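Local atomic coordinates of N-formylglutamate amidohydrolase (Ralstonia eutropha, PDB entry 2Q7S), a protein that binds a zinc ion and probably acts as a hydrolase of the N-formylglutamate amidohydrolase family. Residues V27-H32 / V166-L171; F41-A46 / P126-K131; P189-V194 / T221-D226. All coordinates share one frame; numbering follows the deposited sequence.

Interaction 1. Residues V27-H32 / V166-L171; sequences VCDSPH and VWHLNL. With ZN (zinc ion), chain C.
Asp-29 joins His-168 and Asn-170 across two parallel strands in the buried centre of the mixed sheet. Strands 27-30 and 166-171 run side by side, their axes 4.7 Å apart at the closest. Val-27 and Asp-29 give and take the backbone bonds. Val-27 N donates to Trp-167 O, and Asp-29 O accepts from Leu-171 N.

The side chain of Asp-29 leaves the sheet on the face that carries Val-27, His-168 and Asn-170. CB rises from the strand, and the Asp-29 side chain also touches Leu-73 of strand 71-75. A chi1 of 80° sets CG between the backbone N and the carbonyl carbon, and this turns the carboxylate toward strand 166-171. Asp-29 CG lies 3.7 Å from Asn-170 ND2. OD1 accepts two bonds. On its anti side, Asp-29 OD1 accepts from His-168 NE2 at 2.8 Å. On its syn side, Asp-29 OD1 accepts from Asn-170 ND2 at 3.1 Å. The two donors come from opposite faces of the carboxylate plane. OD2 is taken by Tyr-148 OH of helix 134-163.

On the other face of the sheet the contact between Cys-28, Leu-169 and Leu-171 is apolar. Cys-28 SG touches Leu-169 CB at 3.8 Å, and Leu-171 CD1 reaches Cys-28 CB. At the end of the strand one water links Ser-30 OG, His-32 N and Leu-171 O. His-32 ND1 binds the zinc ion at 2.1 Å, and Asp-55 and His-172 complete the protein ligands. Pro-31 CG covers one face of the His-32 ring.

Asn-170 OD1 bonds to His-172 NE2, and His-168 ND1 to Ser-246 OG. With two donors on OD1 and Tyr-148 on OD2, the buried carboxylate is gripped at both oxygens. Through Asn-170 it belongs to a polar network that extends to a zinc ligand and probably helps fix its orientation.

Interaction 2. Residues F41-A46 / P126-K131; sequences FGAVVA and PIYDRK
Two irregular surface loops meet here: Phe-41 to Val-45, which leads into helix 47-50, and Pro-126 to Arg-130, which leads into strand 132-133. They share one backbone hydrogen bond, from Val-44 N to Ile-127 O at 2.8 Å, with an N-H...O angle of 152°.

Side chains pack around it. The Phe-41 and Tyr-128 side chains cross at about a right angle, and Phe-41 CE1 comes to 3.2 Å from Tyr-128 OH. Ile-127 CG2 sits over the centre of the Tyr-128 ring and also touches Phe-41 CE1 at 4.0 Å. Gly-42 O lies at the ring edge, 3.3 Å from Tyr-128 CD1. A chi1 of -60° puts Val-44 CG1 opposite its carbonyl carbon, where it meets Asp-129 CB at 3.4 Å. Val-45 CG1 meets Ile-127 CG1, and Leu-50 also packs on both residues.

Asp-129 N is buried with no partner in the model. Phe-41 O and Gly-42 O lie in plane at the edge of the Arg-130 guanidinium, too far for a good bond. The polar ends have partners outside the two loops: Tyr-128 OH bonds to Arg-140, and Arg-130 forms a salt bridge with Glu-136. Apolar side chains and a single backbone bond therefore do most of the joining.

Interaction 3. Residues P189-V194 / T221-D226; sequences PLADFV and TVARND
Asp-192 and Thr-221 exchange hydrogen bonds at the start of two parallel strands, 193-196 and 222-224, which helix 205-217 joins in a beta-alpha-beta crossover. Thr-221 N donates to Asp-192 OD2 at 3.1 Å and almost straight, at 174°. In return, Asp-192 N donates to Thr-221 OG1 at 2.9 Å. With chi1 at 56°, OG1 stands between the backbone N and the carbonyl carbon of Thr-221, turned to the N-H of Asp-192. The other carboxylate oxygen, Asp-192 OD1, forms a salt bridge with Arg-252, so the Asp-192 carboxylate bonds both to Thr-221, just before strand 222-224, and to strand 244-252.

The regular pairing follows. Phe-193 N donates to Thr-221 O, and Ala-223 N to Phe-193 O at 3.0 Å. Phe-193 and Val-222 share one face of the sheet, where CB of Phe-193 lies 4.2 Å from CG2 of Val-222. Beyond them, Leu-215 of the crossover helix packs on both. On the other face Ala-191 CB touches Ala-223 CB at 3.7 Å.

Asp-226 O has two further contacts with segment 189-194. A water accepts from Ala-191 N and donates to Asp-226 O. The same Asp-226 O faces both methyls of Val-194, 3.3 Å from CG1 and 3.3 Å from CG2.

After strand 14-17 the chain forms strand 26-30, then passes through the loop 41-46. About 80 residues later the loop 126-131 returns to it and interaction 2 closes. The chain then runs along helix 134-163 into strand 166-174, where interaction 1 closes. Interaction 2 thus lies wholly within the span of interaction 1, although their centres are about 30 Å apart. Interaction 3 follows in series and closes a short crossover. Interactions 1 and 3 belong to one mixed sheet. Strand 244-252 lies between strands 166-174 and 193-196, and strand 222-224 forms an edge. Interaction 2 ties surface loops away from that sheet.

Interaction 1. Residues V27-H32 / V166-L171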
loop_
_atom_site.group_PDB
_atom_site.type_symbol
_atom_site.label_atom_id
_atom_site.label_comp_id
_atom_site.label_asym_id
_atom_site.label_seq_id
_atom_site.Cartn_x
_atom_site.Cartn_y
_atom_site.Cartn_z
ATOM N N VAL A 27 -9.495 8.254 -3.601
ATOM C CA VAL A 27 -9.350 7.599 -2.290
ATOM C C VAL A 27 -7.987 6.911 -2.320
ATOM O O VAL A 27 -7.703 6.152 -3.255
ATOM C CB VAL A 27 -10.457 6.558 -2.063
ATOM C CG1 VAL A 27 -10.252 5.771 -0.742
ATOM C CG2 VAL A 27 -11.805 7.226 -2.112
ATOM N N CYS A 28 -7.152 7.183 -1.310
ATOM C CA CYS A 28 -5.765 6.718 -1.298
ATOM C C CYS A 28 -5.486 5.955 -0.017
ATOM O O CYS A 28 -5.863 6.416 1.055
ATOM C CB CYS A 28 -4.811 7.890 -1.477
ATOM S SG CYS A 28 -5.022 8.753 -3.006
ATOM N N ASP A 29 -4.904 4.747 -0.106
ATOM C CA ASP A 29 -4.497 4.101 1.121
ATOM C C ASP A 29 -2.999 3.735 1.180
ATOM O O ASP A 29 -2.425 3.410 0.189
ATOM C CB ASP A 29 -5.397 2.963 1.498
ATOM C CG ASP A 29 -5.120 1.728 0.762
ATOM O OD1 ASP A 29 -5.156 1.779 -0.472
ATOM O OD2 ASP A 29 -4.927 0.678 1.436
ATOM N N SER A 30 -2.435 3.874 2.382
ATOM C CA SER A 30 -1.049 3.515 2.701
ATOM C C SER A 30 -1.177 2.357 3.738
ATOM O O SER A 30 -1.182 2.576 4.983
ATOM C CB SER A 30 -0.287 4.739 3.235
ATOM O OG SER A 30 1.048 4.498 3.675
ATOM N N PRO A 31 -1.201 1.111 3.244
ATOM C CA PRO A 31 -1.378 -0.050 4.159
ATOM C C PRO A 31 -0.141 -0.472 4.971
ATOM O O PRO A 31 -0.253 -1.264 5.896
ATOM C CB PRO A 31 -1.775 -1.180 3.206
ATOM C CG PRO A 31 -1.156 -0.791 1.912
ATOM C CD PRO A 31 -1.148 0.701 1.826
ATOM N N HIS A 32 1.030 -0.011 4.553
ATOM C CA HIS A 32 2.285 -0.515 5.019
ATOM C C HIS A 32 3.129 0.419 5.827
ATOM O O HIS A 32 4.215 0.039 6.212
ATOM C CB HIS A 32 3.046 -1.006 3.813
ATOM C CG HIS A 32 2.434 -2.215 3.207
ATOM N ND1 HIS A 32 2.742 -2.652 1.947
ATOM C CD2 HIS A 32 1.516 -3.087 3.698
ATOM C CE1 HIS A 32 2.049 -3.748 1.683
ATOM N NE2 HIS A 32 1.306 -4.041 2.734
ATOM N N VAL A 166 -14.794 6.293 -9.201
ATOM C CA VAL A 166 -13.801 6.388 -8.160
ATOM C C VAL A 166 -12.408 6.041 -8.727
ATOM O O VAL A 166 -12.233 5.210 -9.636
ATOM C CB VAL A 166 -14.183 5.476 -6.940
ATOM C CG1 VAL A 166 -14.187 3.999 -7.336
ATOM C CG2 VAL A 166 -13.282 5.749 -5.733
ATOM N N TRP A 167 -11.420 6.698 -8.179
ATOM C CA TRP A 167 -10.014 6.446 -8.500
ATOM C C TRP A 167 -9.309 6.183 -7.188
ATOM O O TRP A 167 -9.255 7.066 -6.314
ATOM C CB TRP A 167 -9.398 7.645 -9.230
ATOM C CG TRP A 167 -9.865 7.808 -10.669
ATOM C CD1 TRP A 167 -9.252 7.350 -11.785
ATOM C CD2 TRP A 167 -11.069 8.456 -11.113
ATOM N NE1 TRP A 167 -9.972 7.689 -12.898
ATOM C CE2 TRP A 167 -11.096 8.361 -12.517
ATOM C CE3 TRP A 167 -12.133 9.092 -10.455
ATOM C CZ2 TRP A 167 -12.138 8.866 -13.276
ATOM C CZ3 TRP A 167 -13.166 9.608 -11.204
ATOM C CH2 TRP A 167 -13.163 9.494 -12.607
ATOM N N HIS A 168 -8.855 4.934 -7.028
ATOM C CA HIS A 168 -8.180 4.463 -5.847
ATOM C C HIS A 168 -6.660 4.360 -6.115
ATOM O O HIS A 168 -6.278 3.766 -7.100
ATOM C CB HIS A 168 -8.733 3.105 -5.497
ATOM C CG HIS A 168 -7.930 2.385 -4.475
ATOM N ND1 HIS A 168 -7.493 1.095 -4.645
ATOM C CD2 HIS A 168 -7.474 2.785 -3.270
ATOM C CE1 HIS A 168 -6.826 0.715 -3.568
ATOM N NE2 HIS A 168 -6.813 1.724 -2.715
ATOM N N LEU A 169 -5.830 4.955 -5.250
ATOM C CA LEU A 169 -4.352 4.791 -5.268
ATOM C C LEU A 169 -3.937 3.986 -4.028
ATOM O O LEU A 169 -4.257 4.334 -2.912
ATOM C CB LEU A 169 -3.616 6.113 -5.338
ATOM C CG LEU A 169 -3.984 7.141 -6.430
ATOM C CD1 LEU A 169 -3.089 8.408 -6.377
ATOM C CD2 LEU A 169 -3.955 6.498 -7.822
ATOM N N ASN A 170 -3.264 2.879 -4.267
ATOM C CA ASN A 170 -2.680 2.014 -3.255
ATOM C C ASN A 170 -1.161 2.335 -3.181
ATOM O O ASN A 170 -0.432 2.153 -4.154
ATOM C CB ASN A 170 -2.977 0.549 -3.692
ATOM C CG ASN A 170 -2.620 -0.470 -2.650
ATOM O OD1 ASN A 170 -1.711 -1.279 -2.860
ATOM N ND2 ASN A 170 -3.327 -0.470 -1.545
ATOM N N LEU A 171 -0.688 2.844 -2.041
ATOM C CA LEU A 171 0.552 3.555 -1.975
ATOM C C LEU A 171 1.604 2.766 -1.224
ATOM O O LEU A 171 1.340 2.309 -0.113
ATOM C CB LEU A 171 0.312 4.927 -1.251
ATOM C CG LEU A 171 -0.772 5.826 -1.861
ATOM C CD1 LEU A 171 -1.016 7.107 -1.023
ATOM C CD2 LEU A 171 -0.462 6.180 -3.292
HETATM ZN ZN ZN C . 4.023 -1.816 0.483
HETATM O O HOH W 1 1.977 2.015 2.588
#

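Interaction 2. Residues F41-A46 / P126-K131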
loop_
_atom_site.group_PDB
_atom_site.type_symbol
_atom_site.label_atom_id
_atom_site.label_comp_id
_atom_site.label_asym_id
_atom_site.label_seq_id
_atom_site.Cartn_x
_atom_site.Cartn_y
_atom_site.Cartn_z
ATOM N N PHE A 41 2.786 -9.073 19.914
ATOM C CA PHE A 41 3.509 -9.602 18.758
ATOM C C PHE A 41 4.087 -10.984 19.071
ATOM O O PHE A 41 3.859 -11.936 18.337
ATOM C CB PHE A 41 4.627 -8.612 18.339
ATOM C CG PHE A 41 4.905 -8.586 16.858
ATOM C CD1 PHE A 41 5.048 -9.760 16.134
ATOM C CD2 PHE A 41 5.016 -7.375 16.188
ATOM C CE1 PHE A 41 5.317 -9.739 14.799
ATOM C CE2 PHE A 41 5.278 -7.342 14.828
ATOM C CZ PHE A 41 5.435 -8.531 14.137
ATOM N N GLY A 42 4.828 -11.099 20.174
ATOM C CA GLY A 42 5.434 -12.379 20.561
ATOM C C GLY A 42 6.437 -12.940 19.552
ATOM O O GLY A 42 6.495 -14.155 19.328
ATOM N N ALA A 43 7.215 -12.044 18.942
ATOM C CA ALA A 43 8.251 -12.417 17.987
ATOM C C ALA A 43 9.523 -12.772 18.755
ATOM O O ALA A 43 9.694 -12.347 19.902
ATOM C CB ALA A 43 8.515 -11.271 17.056
ATOM N N VAL A 44 10.403 -13.564 18.143
ATOM C CA VAL A 44 11.747 -13.800 18.709
ATOM C C VAL A 44 12.827 -12.907 18.060
ATOM O O VAL A 44 13.981 -12.907 18.486
ATOM C CB VAL A 44 12.152 -15.289 18.622
ATOM C CG1 VAL A 44 11.163 -16.146 19.405
ATOM C CG2 VAL A 44 12.242 -15.742 17.168
ATOM N N VAL A 45 12.443 -12.137 17.045
ATOM C CA VAL A 45 13.374 -11.284 16.297
ATOM C C VAL A 45 13.255 -9.828 16.780
ATOM O O VAL A 45 12.174 -9.376 17.164
ATOM C CB VAL A 45 13.129 -11.412 14.765
ATOM C CG1 VAL A 45 11.689 -11.046 14.413
ATOM C CG2 VAL A 45 14.096 -10.567 13.971
ATOM N N ALA A 46 14.381 -9.110 16.786
ATOM C CA ALA A 46 14.425 -7.743 17.315
ATOM C C ALA A 46 13.612 -6.831 16.413
ATOM O O ALA A 46 13.660 -6.973 15.189
ATOM C CB ALA A 46 15.878 -7.244 17.416
ATOM N N PRO A 126 13.353 -15.991 10.065
ATOM C CA PRO A 126 12.238 -16.323 10.969
ATOM C C PRO A 126 11.826 -15.151 11.866
ATOM O O PRO A 126 12.703 -14.402 12.326
ATOM C CB PRO A 126 12.761 -17.508 11.810
ATOM C CG PRO A 126 13.972 -18.042 11.085
ATOM C CD PRO A 126 14.519 -16.894 10.235
ATOM N N ILE A 127 10.502 -15.007 12.091
ATOM C CA ILE A 127 9.935 -14.038 13.037
ATOM C C ILE A 127 9.571 -14.659 14.417
ATOM O O ILE A 127 9.673 -13.968 15.436
ATOM C CB ILE A 127 8.697 -13.265 12.389
ATOM C CG1 ILE A 127 9.203 -12.263 11.344
ATOM C CG2 ILE A 127 7.889 -12.528 13.442
ATOM C CD1 ILE A 127 8.178 -11.738 10.396
ATOM N N TYR A 128 9.150 -15.932 14.468
ATOM C CA TYR A 128 8.658 -16.551 15.725
ATOM C C TYR A 128 9.377 -17.901 16.024
ATOM O O TYR A 128 9.932 -18.538 15.120
ATOM C CB TYR A 128 7.138 -16.822 15.680
ATOM C CG TYR A 128 6.264 -15.671 15.227
ATOM C CD1 TYR A 128 5.882 -14.676 16.116
ATOM C CD2 TYR A 128 5.810 -15.589 13.912
ATOM C CE1 TYR A 128 5.093 -13.622 15.716
ATOM C CE2 TYR A 128 5.012 -14.528 13.493
ATOM C CZ TYR A 128 4.659 -13.545 14.407
ATOM O OH TYR A 128 3.866 -12.495 14.016
ATOM N N ASP A 129 9.322 -18.350 17.273
ATOM C CA ASP A 129 9.938 -19.646 17.634
ATOM C C ASP A 129 8.874 -20.735 17.797
ATOM O O ASP A 129 9.107 -21.790 18.433
ATOM C CB ASP A 129 10.822 -19.502 18.878
ATOM C CG ASP A 129 10.029 -19.337 20.186
ATOM O OD1 ASP A 129 8.837 -18.949 20.171
ATOM O OD2 ASP A 129 10.641 -19.598 21.251
ATOM N N ARG A 130 7.714 -20.473 17.181
ATOM C CA ARG A 130 6.507 -21.233 17.405
ATOM C C ARG A 130 5.504 -20.931 16.282
ATOM O O ARG A 130 5.662 -19.960 15.521
ATOM C CB ARG A 130 5.890 -20.815 18.740
ATOM C CG ARG A 130 5.327 -19.422 18.627
ATOM C CD ARG A 130 4.867 -18.788 19.909
ATOM N NE ARG A 130 4.519 -17.408 19.569
ATOM C CZ ARG A 130 3.363 -17.050 19.011
ATOM N NH1 ARG A 130 2.426 -17.969 18.768
ATOM N NH2 ARG A 130 3.131 -15.767 18.712
ATOM N N LYS A 131 4.474 -21.765 16.214
ATOM C CA LYS A 131 3.343 -21.563 15.317
ATOM C C LYS A 131 2.292 -20.704 15.995
ATOM O O LYS A 131 2.028 -20.857 17.184
ATOM C CB LYS A 131 2.745 -22.910 14.911
ATOM C CG LYS A 131 3.645 -23.690 13.983
ATOM C CD LYS A 131 3.089 -25.030 13.654
ATOM C CE LYS A 131 3.834 -25.659 12.464
ATOM N NZ LYS A 131 2.865 -26.431 11.605
#

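Interaction 3. Residues P189-V194 / T221-D226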
loop_
_atom_site.group_PDB
_atom_site.type_symbol
_atom_site.label_atom_id
_atom_site.label_comp_id
_atom_site.label_asym_id
_atom_site.label_seq_id
_atom_site.Cartn_x
_atom_site.Cartn_y
_atom_site.Cartn_z
ATOM N N PRO A 189 17.459 -1.897 -14.443
ATOM C CA PRO A 189 17.342 -1.448 -13.048
ATOM C C PRO A 189 15.918 -1.127 -12.616
ATOM O O PRO A 189 15.081 -0.659 -13.413
ATOM C CB PRO A 189 18.180 -0.179 -13.002
ATOM C CG PRO A 189 18.174 0.328 -14.394
ATOM C CD PRO A 189 18.086 -0.881 -15.295
ATOM N N LEU A 190 15.672 -1.354 -11.329
ATOM C CA LEU A 190 14.452 -0.991 -10.662
ATOM C C LEU A 190 14.174 0.499 -10.844
ATOM O O LEU A 190 15.083 1.309 -10.677
ATOM C CB LEU A 190 14.611 -1.294 -9.177
ATOM C CG LEU A 190 13.344 -1.146 -8.385
ATOM C CD1 LEU A 190 12.260 -2.175 -8.847
ATOM C CD2 LEU A 190 13.630 -1.335 -6.910
ATOM N N ALA A 191 12.923 0.841 -11.208
ATOM C CA ALA A 191 12.555 2.230 -11.472
ATOM C C ALA A 191 12.371 2.954 -10.134
ATOM O O ALA A 191 12.305 2.340 -9.044
ATOM C CB ALA A 191 11.303 2.300 -12.317
ATOM N N ASP A 192 12.285 4.274 -10.223
ATOM C CA ASP A 192 12.037 5.072 -9.068
ATOM C C ASP A 192 10.584 4.902 -8.615
ATOM O O ASP A 192 10.315 4.944 -7.419
ATOM C CB ASP A 192 12.328 6.542 -9.363
ATOM C CG ASP A 192 13.777 6.812 -9.628
ATOM O OD1 ASP A 192 14.608 6.164 -8.997
ATOM O OD2 ASP A 192 14.073 7.707 -10.433
ATOM N N PHE A 193 9.672 4.782 -9.586
ATOM C CA PHE A 193 8.225 4.543 -9.388
ATOM C C PHE A 193 7.863 3.326 -10.192
ATOM O O PHE A 193 8.260 3.226 -11.354
ATOM C CB PHE A 193 7.393 5.691 -9.915
ATOM C CG PHE A 193 7.379 6.877 -9.009
ATOM C CD1 PHE A 193 8.428 7.768 -9.003
ATOM C CD2 PHE A 193 6.325 7.071 -8.117
ATOM C CE1 PHE A 193 8.445 8.845 -8.118
ATOM C CE2 PHE A 193 6.325 8.194 -7.254
ATOM C CZ PHE A 193 7.375 9.048 -7.263
ATOM N N VAL A 194 7.135 2.401 -9.583
ATOM C CA VAL A 194 6.499 1.296 -10.276
ATOM C C VAL A 194 4.996 1.460 -10.111
ATOM O O VAL A 194 4.500 1.703 -8.985
ATOM C CB VAL A 194 6.970 -0.126 -9.765
ATOM C CG1 VAL A 194 6.270 -1.269 -10.530
ATOM C CG2 VAL A 194 8.495 -0.260 -9.898
ATOM N N THR A 221 12.365 7.915 -12.986
ATOM C CA THR A 221 12.130 6.786 -13.882
ATOM C C THR A 221 10.856 6.109 -13.412
ATOM O O THR A 221 10.535 6.124 -12.201
ATOM C CB THR A 221 13.344 5.819 -13.888
ATOM O OG1 THR A 221 13.611 5.384 -12.553
ATOM C CG2 THR A 221 14.592 6.567 -14.459
ATOM N N VAL A 222 10.074 5.620 -14.378
ATOM C CA VAL A 222 8.773 4.996 -14.104
ATOM C C VAL A 222 8.736 3.693 -14.921
ATOM O O VAL A 222 9.118 3.696 -16.089
ATOM C CB VAL A 222 7.567 5.927 -14.456
ATOM C CG1 VAL A 222 6.215 5.266 -14.131
ATOM C CG2 VAL A 222 7.685 7.285 -13.756
ATOM N N ALA A 223 8.365 2.591 -14.275
ATOM C CA ALA A 223 8.099 1.296 -14.941
ATOM C C ALA A 223 6.655 0.927 -14.631
ATOM O O ALA A 223 6.166 1.239 -13.541
ATOM C CB ALA A 223 9.050 0.160 -14.409
ATOM N N ARG A 224 5.977 0.285 -15.579
ATOM C CA ARG A 224 4.645 -0.278 -15.341
ATOM C C ARG A 224 4.821 -1.766 -15.117
ATOM O O ARG A 224 5.550 -2.414 -15.858
ATOM C CB ARG A 224 3.733 -0.069 -16.557
ATOM C CG ARG A 224 3.462 1.406 -16.848
ATOM C CD ARG A 224 2.352 1.580 -17.895
ATOM N NE ARG A 224 2.286 2.965 -18.375
ATOM C CZ ARG A 224 1.223 3.500 -18.958
ATOM N NH1 ARG A 224 0.114 2.788 -19.130
ATOM N NH2 ARG A 224 1.246 4.773 -19.327
ATOM N N ASN A 225 4.142 -2.295 -14.110
ATOM C CA ASN A 225 3.969 -3.760 -13.939
ATOM C C ASN A 225 5.255 -4.569 -13.868
ATOM O O ASN A 225 5.294 -5.751 -14.252
ATOM C CB ASN A 225 3.003 -4.289 -14.999
ATOM C CG ASN A 225 1.628 -3.646 -14.863
ATOM O OD1 ASN A 225 0.950 -3.869 -13.876
ATOM N ND2 ASN A 225 1.258 -2.789 -15.805
ATOM N N ASP A 226 6.275 -3.953 -13.285
ATOM C CA ASP A 226 7.649 -4.475 -13.277
ATOM C C ASP A 226 8.419 -3.915 -12.053
ATOM O O ASP A 226 8.824 -2.745 -12.059
ATOM C CB ASP A 226 8.337 -4.059 -14.563
ATOM C CG ASP A 226 9.721 -4.668 -14.720
ATOM O OD1 ASP A 226 10.151 -5.424 -13.818
ATOM O OD2 ASP A 226 10.375 -4.407 -15.758
HETATM O O HOH W 2 11.233 -1.477 -12.264
#